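Local atomic coordinates of 3-ketosteroid-delta4-5alpha-dehydrogenase (Rhodococcus jostii, PDB entry 4AT2), a protein that catalyses the FAD-dependent dehydrogenation of 3-ketosteroids at the C4-C5 (5alpha) bond, a step of steroid catabolism. Residues Lys124-Trp138 and Ser491-Gly503. Residues are numbered along the deposited sequence; the frame is centred on the assembly and turned at random.
Sequences KITDYCEGSVEHYNW and SLGDGSFYGRRAG. With FAD (flavin-adenine dinucleotide), chain D.
Helix 490-507, which starts at the flavin, crosses the junction of helices 122-130 and 132-141 almost at right angles, with Phe497 packed on Tyr128 and His135. Phe497 fits as a knob among Asp127, Tyr128, Ser132 and His135. Its CG lies anti to the backbone N (chi1 -172°), which sends the ring across to Gly131. One face of that ring takes Tyr128 CD1, and its edge points at the face of His135. At the helix start Leu492 N donates to FAD O2 (2.7 Å), and Ser491 OG bonds to FAD O3'. His135 NE2 donates to Ser496 OG at 2.8 Å, and ND1 accepts from Arg500 NH1 in the ring plane. Arg500 NH1 also reaches Glu134 OE1 at 2.8 Å on the syn side, while NH2 takes OE2. The Arg500 guanidinium lies flat on Trp138, planes 8° apart, and its NE pairs with Glu59 of helix 51-62. Replacing Arg500 by an alanine is likely to leave Glu134 without its countercharge, ND1 of His135 without its donor and one face of the indole without its cover. At the other flank Asp127 OD2 accepts from Tyr498 OH (2.7 Å) on its anti lone pair and from Arg501 NH1 (2.8 Å) on its syn one; Arg501 NH2 bonds to OD1. Two salt bridges thus bracket an aromatic core, and the donor to ND1 makes a neutral imidazole protonated at NE2 likely.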
loop_
_atom_site.group_PDB
_atom_site.type_symbol
_atom_site.label_atom_id
_atom_site.label_comp_id
_atom_site.label_asym_id
_atom_site.label_seq_id
_atom_site.Cartn_x
_atom_site.Cartn_y
_atom_site.Cartn_z
ATOM N N LYS A 124 -17.763 -3.013 8.684
ATOM C CA LYS A 124 -17.732 -1.633 9.173
ATOM C C LYS A 124 -18.549 -0.704 8.282
ATOM O O LYS A 124 -19.348 0.081 8.776
ATOM C CB LYS A 124 -16.295 -1.109 9.315
ATOM C CG LYS A 124 -16.206 0.168 10.146
ATOM C CD LYS A 124 -14.773 0.670 10.333
ATOM C CE LYS A 124 -13.943 -0.375 11.067
ATOM N NZ LYS A 124 -13.127 0.186 12.171
ATOM N N ILE A 125 -18.348 -0.795 6.969
ATOM C CA ILE A 125 -19.114 0.043 6.047
ATOM C C ILE A 125 -20.618 -0.217 6.160
ATOM O O ILE A 125 -21.402 0.735 6.213
ATOM C CB ILE A 125 -18.580 -0.044 4.606
ATOM C CG1 ILE A 125 -17.256 0.746 4.531
ATOM C CG2 ILE A 125 -19.597 0.507 3.611
ATOM C CD1 ILE A 125 -16.508 0.619 3.218
ATOM N N THR A 126 -21.010 -1.489 6.246
ATOM C CA THR A 126 -22.434 -1.849 6.394
ATOM C C THR A 126 -23.019 -1.190 7.645
ATOM O O THR A 126 -24.073 -0.532 7.595
ATOM C CB THR A 126 -22.644 -3.382 6.415
ATOM O OG1 THR A 126 -22.085 -3.944 5.226
ATOM C CG2 THR A 126 -24.135 -3.740 6.448
ATOM N N ASP A 127 -22.297 -1.339 8.749
ATOM C CA ASP A 127 -22.669 -0.758 10.028
ATOM C C ASP A 127 -22.786 0.779 9.954
ATOM O O ASP A 127 -23.760 1.362 10.423
ATOM C CB ASP A 127 -21.622 -1.190 11.059
ATOM C CG ASP A 127 -21.844 -0.581 12.409
ATOM O OD1 ASP A 127 -22.849 -0.929 13.056
ATOM O OD2 ASP A 127 -20.991 0.212 12.839
ATOM N N TYR A 128 -21.785 1.423 9.361
ATOM C CA TYR A 128 -21.786 2.872 9.183
ATOM C C TYR A 128 -22.995 3.328 8.366
ATOM O O TYR A 128 -23.618 4.355 8.679
ATOM C CB TYR A 128 -20.488 3.260 8.471
ATOM C CG TYR A 128 -20.238 4.745 8.321
ATOM C CD1 TYR A 128 -19.731 5.502 9.376
ATOM C CD2 TYR A 128 -20.470 5.380 7.099
ATOM C CE1 TYR A 128 -19.483 6.863 9.225
ATOM C CE2 TYR A 128 -20.230 6.732 6.938
ATOM C CZ TYR A 128 -19.735 7.465 7.999
ATOM O OH TYR A 128 -19.493 8.803 7.831
ATOM N N CYS A 129 -23.325 2.575 7.321
ATOM C CA CYS A 129 -24.441 2.949 6.450
ATOM C C CYS A 129 -25.795 2.754 7.131
ATOM O O CYS A 129 -26.694 3.603 7.018
ATOM C CB CYS A 129 -24.383 2.160 5.142
ATOM S SG CYS A 129 -22.996 2.679 4.120
ATOM N N GLU A 130 -25.946 1.637 7.831
ATOM C CA GLU A 130 -27.206 1.352 8.504
ATOM C C GLU A 130 -27.510 2.354 9.619
ATOM O O GLU A 130 -28.681 2.616 9.926
ATOM C CB GLU A 130 -27.237 -0.083 9.032
ATOM C CG GLU A 130 -27.253 -1.146 7.941
ATOM C CD GLU A 130 -28.489 -1.121 7.040
ATOM O OE1 GLU A 130 -29.585 -0.699 7.482
ATOM O OE2 GLU A 130 -28.367 -1.555 5.872
ATOM N N GLY A 131 -26.461 2.922 10.216
ATOM C CA GLY A 131 -26.635 3.888 11.303
ATOM C C GLY A 131 -26.530 5.350 10.882
ATOM O O GLY A 131 -26.534 6.239 11.738
ATOM N N SER A 132 -26.443 5.606 9.573
ATOM C CA SER A 132 -26.095 6.958 9.092
ATOM C C SER A 132 -27.162 8.025 9.364
ATOM O O SER A 132 -26.852 9.121 9.837
ATOM C CB SER A 132 -25.725 6.938 7.603
ATOM O OG SER A 132 -24.949 8.086 7.271
ATOM N N VAL A 133 -28.417 7.706 9.058
ATOM C CA VAL A 133 -29.504 8.650 9.320
ATOM C C VAL A 133 -29.628 8.951 10.816
ATOM O O VAL A 133 -29.762 10.113 11.201
ATOM C CB VAL A 133 -30.832 8.148 8.703
ATOM C CG1 VAL A 133 -32.020 9.029 9.106
ATOM C CG2 VAL A 133 -30.709 8.096 7.185
ATOM N N GLU A 134 -29.540 7.916 11.660
ATOM C CA GLU A 134 -29.562 8.116 13.116
ATOM C C GLU A 134 -28.426 9.045 13.539
ATOM O O GLU A 134 -28.609 9.920 14.396
ATOM C CB GLU A 134 -29.473 6.774 13.864
ATOM C CG GLU A 134 -29.668 6.869 15.389
ATOM C CD GLU A 134 -28.432 7.338 16.151
ATOM O OE1 GLU A 134 -27.322 7.290 15.582
ATOM O OE2 GLU A 134 -28.562 7.759 17.327
ATOM N N HIS A 135 -27.261 8.867 12.919
ATOM C CA HIS A 135 -26.098 9.670 13.271
ATOM C C HIS A 135 -26.255 11.118 12.857
ATOM O O HIS A 135 -25.898 12.020 13.621
ATOM C CB HIS A 135 -24.830 9.036 12.718
ATOM C CG HIS A 135 -23.563 9.710 13.172
ATOM N ND1 HIS A 135 -23.243 9.856 14.474
ATOM C CD2 HIS A 135 -22.527 10.278 12.444
ATOM C CE1 HIS A 135 -22.063 10.503 14.574
ATOM N NE2 HIS A 135 -21.626 10.760 13.328
ATOM N N TYR A 136 -26.830 11.357 11.676
ATOM C CA TYR A 136 -27.127 12.730 11.245
ATOM C C TYR A 136 -28.036 13.390 12.282
ATOM O O TYR A 136 -27.788 14.509 12.705
ATOM C CB TYR A 136 -27.813 12.756 9.872
ATOM C CG TYR A 136 -28.265 14.152 9.472
ATOM C CD1 TYR A 136 -27.371 15.059 8.903
ATOM C CD2 TYR A 136 -29.579 14.569 9.698
ATOM C CE1 TYR A 136 -27.776 16.347 8.555
ATOM C CE2 TYR A 136 -29.993 15.853 9.358
ATOM C CZ TYR A 136 -29.093 16.734 8.778
ATOM O OH TYR A 136 -29.503 18.011 8.438
ATOM N N ASN A 137 -29.100 12.686 12.657
ATOM C CA ASN A 137 -30.060 13.184 13.633
ATOM C C ASN A 137 -29.430 13.446 15.001
ATOM O O ASN A 137 -29.768 14.411 15.676
ATOM C CB ASN A 137 -31.240 12.213 13.741
ATOM C CG ASN A 137 -32.080 12.185 12.478
ATOM O OD1 ASN A 137 -32.096 13.156 11.716
ATOM N ND2 ASN A 137 -32.773 11.070 12.240
ATOM N N TRP A 138 -28.501 12.577 15.380
ATOM C CA TRP A 138 -27.744 12.714 16.615
ATOM C C TRP A 138 -26.923 13.984 16.612
ATOM O O TRP A 138 -26.914 14.724 17.601
ATOM C CB TRP A 138 -26.872 11.476 16.789
ATOM C CG TRP A 138 -26.149 11.390 18.106
ATOM C CD1 TRP A 138 -26.571 10.746 19.269
ATOM C CD2 TRP A 138 -24.843 11.947 18.423
ATOM N NE1 TRP A 138 -25.632 10.866 20.255
ATOM C CE2 TRP A 138 -24.572 11.583 19.817
ATOM C CE3 TRP A 138 -23.897 12.687 17.719
ATOM C CZ2 TRP A 138 -23.393 11.949 20.452
ATOM C CZ3 TRP A 138 -22.712 13.059 18.378
ATOM C CH2 TRP A 138 -22.472 12.691 19.707
ATOM N N SER A 491 -13.719 11.121 6.972
ATOM C CA SER A 491 -12.914 11.165 8.182
ATOM C C SER A 491 -13.678 11.780 9.357
ATOM O O SER A 491 -13.700 11.205 10.462
ATOM C CB SER A 491 -11.597 11.888 7.950
ATOM O OG SER A 491 -10.813 11.719 9.116
ATOM N N LEU A 492 -14.314 12.930 9.143
ATOM C CA LEU A 492 -15.185 13.489 10.192
ATOM C C LEU A 492 -16.399 12.583 10.435
ATOM O O LEU A 492 -16.863 12.447 11.574
ATOM C CB LEU A 492 -15.644 14.918 9.853
ATOM C CG LEU A 492 -14.560 16.005 9.740
ATOM C CD1 LEU A 492 -15.200 17.390 9.681
ATOM C CD2 LEU A 492 -13.507 15.922 10.836
ATOM N N GLY A 493 -16.888 11.954 9.371
ATOM C CA GLY A 493 -17.983 10.995 9.480
ATOM C C GLY A 493 -17.640 9.781 10.323
ATOM O O GLY A 493 -18.322 9.499 11.316
ATOM N N ASP A 494 -16.596 9.043 9.948
ATOM C CA ASP A 494 -16.286 7.853 10.729
ATOM C C ASP A 494 -15.689 8.185 12.105
ATOM O O ASP A 494 -15.915 7.455 13.070
ATOM C CB ASP A 494 -15.570 6.731 9.926
ATOM C CG ASP A 494 -14.063 6.926 9.774
ATOM O OD1 ASP A 494 -13.402 7.520 10.649
ATOM O OD2 ASP A 494 -13.520 6.396 8.769
ATOM N N GLY A 495 -15.004 9.330 12.206
ATOM C CA GLY A 495 -14.449 9.775 13.489
ATOM C C GLY A 495 -15.560 10.069 14.485
ATOM O O GLY A 495 -15.507 9.639 15.639
ATOM N N SER A 496 -16.591 10.788 14.042
ATOM C CA SER A 496 -17.720 11.067 14.949
ATOM C C SER A 496 -18.566 9.816 15.210
ATOM O O SER A 496 -18.962 9.565 16.349
ATOM C CB SER A 496 -18.588 12.215 14.435
ATOM O OG SER A 496 -19.102 11.931 13.138
ATOM N N PHE A 497 -18.816 9.023 14.166
ATOM C CA PHE A 497 -19.659 7.827 14.298
ATOM C C PHE A 497 -19.000 6.807 15.235
ATOM O O PHE A 497 -19.637 6.296 16.176
ATOM C CB PHE A 497 -19.885 7.209 12.903
ATOM C CG PHE A 497 -20.886 6.081 12.877
ATOM C CD1 PHE A 497 -20.530 4.791 13.280
ATOM C CD2 PHE A 497 -22.174 6.300 12.392
ATOM C CE1 PHE A 497 -21.459 3.752 13.245
ATOM C CE2 PHE A 497 -23.101 5.263 12.340
ATOM C CZ PHE A 497 -22.748 3.990 12.773
ATOM N N TYR A 498 -17.733 6.499 14.970
ATOM C CA TYR A 498 -17.009 5.499 15.786
ATOM C C TYR A 498 -16.462 6.063 17.096
ATOM O O TYR A 498 -16.222 5.308 18.040
ATOM C CB TYR A 498 -15.987 4.690 14.955
ATOM C CG TYR A 498 -16.760 3.799 14.011
ATOM C CD1 TYR A 498 -17.546 2.768 14.512
ATOM C CD2 TYR A 498 -16.794 4.058 12.643
ATOM C CE1 TYR A 498 -18.319 1.976 13.678
ATOM C CE2 TYR A 498 -17.564 3.283 11.794
ATOM C CZ TYR A 498 -18.317 2.242 12.317
ATOM O OH TYR A 498 -19.095 1.483 11.477
ATOM N N GLY A 499 -16.327 7.387 17.164
ATOM C CA GLY A 499 -16.087 8.078 18.441
ATOM C C GLY A 499 -17.236 7.792 19.398
ATOM O O GLY A 499 -17.014 7.371 20.532
ATOM N N ARG A 500 -18.469 7.991 18.932
ATOM C CA ARG A 500 -19.649 7.611 19.727
ATOM C C ARG A 500 -19.556 6.176 20.248
ATOM O O ARG A 500 -19.739 5.921 21.448
ATOM C CB ARG A 500 -20.935 7.779 18.909
ATOM C CG ARG A 500 -21.350 9.229 18.686
ATOM C CD ARG A 500 -22.604 9.283 17.818
ATOM N NE ARG A 500 -23.737 8.630 18.479
ATOM C CZ ARG A 500 -24.849 8.243 17.859
ATOM N NH1 ARG A 500 -25.004 8.444 16.553
ATOM N NH2 ARG A 500 -25.815 7.656 18.553
ATOM N N ARG A 501 -19.257 5.247 19.346
ATOM C CA ARG A 501 -19.187 3.828 19.689
ATOM C C ARG A 501 -18.097 3.586 20.746
ATOM O O ARG A 501 -18.289 2.783 21.661
ATOM C CB ARG A 501 -18.931 2.973 18.444
ATOM C CG ARG A 501 -20.110 2.919 17.475
ATOM C CD ARG A 501 -21.229 1.996 17.973
ATOM N NE ARG A 501 -22.366 2.017 17.046
ATOM C CZ ARG A 501 -22.440 1.311 15.916
ATOM N NH1 ARG A 501 -21.459 0.487 15.568
ATOM N NH2 ARG A 501 -23.512 1.420 15.138
ATOM N N ALA A 502 -16.971 4.294 20.626
ATOM C CA ALA A 502 -15.880 4.120 21.591
ATOM C C ALA A 502 -16.322 4.589 22.968
ATOM O O ALA A 502 -15.986 3.958 23.976
ATOM C CB ALA A 502 -14.633 4.883 21.159
ATOM N N GLY A 503 -17.053 5.705 23.023
ATOM C CA GLY A 503 -17.519 6.233 24.318
ATOM C C GLY A 503 -18.530 5.306 24.975
ATOM O O GLY A 503 -18.492 5.079 26.181
HETATM P PA FAD D . -8.054 15.554 15.367
HETATM O O1A FAD D . -9.329 16.241 15.071
HETATM O O2A FAD D . -6.803 16.120 14.838
HETATM O O5B FAD D . -7.926 15.419 16.957
HETATM C C5B FAD D . -6.814 14.743 17.552
HETATM C C4B FAD D . -6.412 15.495 18.832
HETATM O O4B FAD D . -5.406 14.668 19.456
HETATM C C3B FAD D . -5.736 16.825 18.472
HETATM O O3B FAD D . -6.369 17.896 19.215
HETATM C C2B FAD D . -4.273 16.617 18.882
HETATM O O2B FAD D . -3.695 17.859 19.365
HETATM C C1B FAD D . -4.403 15.583 19.999
HETATM N N9A FAD D . -3.177 14.787 20.230
HETATM C C8A FAD D . -2.255 14.386 19.345
HETATM N N7A FAD D . -1.332 13.683 19.998
HETATM C C5A FAD D . -1.680 13.630 21.298
HETATM C C6A FAD D . -1.129 13.067 22.401
HETATM N N6A FAD D . 0.007 12.380 22.278
HETATM N N1A FAD D . -1.697 13.178 23.614
HETATM C C2A FAD D . -2.887 13.875 23.763
HETATM N N3A FAD D . -3.445 14.454 22.627
HETATM C C4A FAD D . -2.824 14.317 21.426
HETATM N N1 FAD D . -12.053 15.278 6.638
HETATM C C2 FAD D . -13.421 15.192 6.453
HETATM O O2 FAD D . -13.990 14.136 6.693
HETATM N N3 FAD D . -14.143 16.305 5.999
HETATM C C4 FAD D . -13.483 17.497 5.693
HETATM O O4 FAD D . -14.149 18.450 5.282
HETATM C C4X FAD D . -12.097 17.580 5.874
HETATM N N5 FAD D . -11.420 18.713 5.566
HETATM C C5X FAD D . -10.073 18.691 5.527
HETATM C C6 FAD D . -9.367 19.761 4.970
HETATM C C7 FAD D . -7.970 19.757 4.939
HETATM C C7M FAD D . -7.312 20.863 4.365
HETATM C C8 FAD D . -7.261 18.657 5.465
HETATM C C8M FAD D . -5.853 18.589 5.474
HETATM C C9 FAD D . -7.970 17.595 6.032
HETATM C C9A FAD D . -9.373 17.596 6.045
HETATM N N10 FAD D . -10.068 16.553 6.562
HETATM C C10 FAD D . -11.388 16.474 6.346
HETATM C "C1'" FAD D . -9.441 15.523 7.431
HETATM C "C2'" FAD D . -9.885 15.732 8.887
HETATM O "O2'" FAD D . -9.607 17.099 9.200
HETATM C "C3'" FAD D . -9.107 14.812 9.841
HETATM O "O3'" FAD D . -8.820 13.535 9.244
HETATM C "C4'" FAD D . -9.913 14.611 11.135
HETATM O "O4'" FAD D . -10.182 15.902 11.700
HETATM C "C5'" FAD D . -9.122 13.770 12.140
HETATM O "O5'" FAD D . -9.952 13.543 13.295
HETATM P P FAD D . -9.301 12.976 14.657
HETATM O O1P FAD D . -8.654 11.682 14.415
HETATM O O2P FAD D . -10.336 13.111 15.735
HETATM O O3P FAD D . -8.045 13.994 14.870
HETATM O O HOH W 1 -25.388 0.864 12.660
#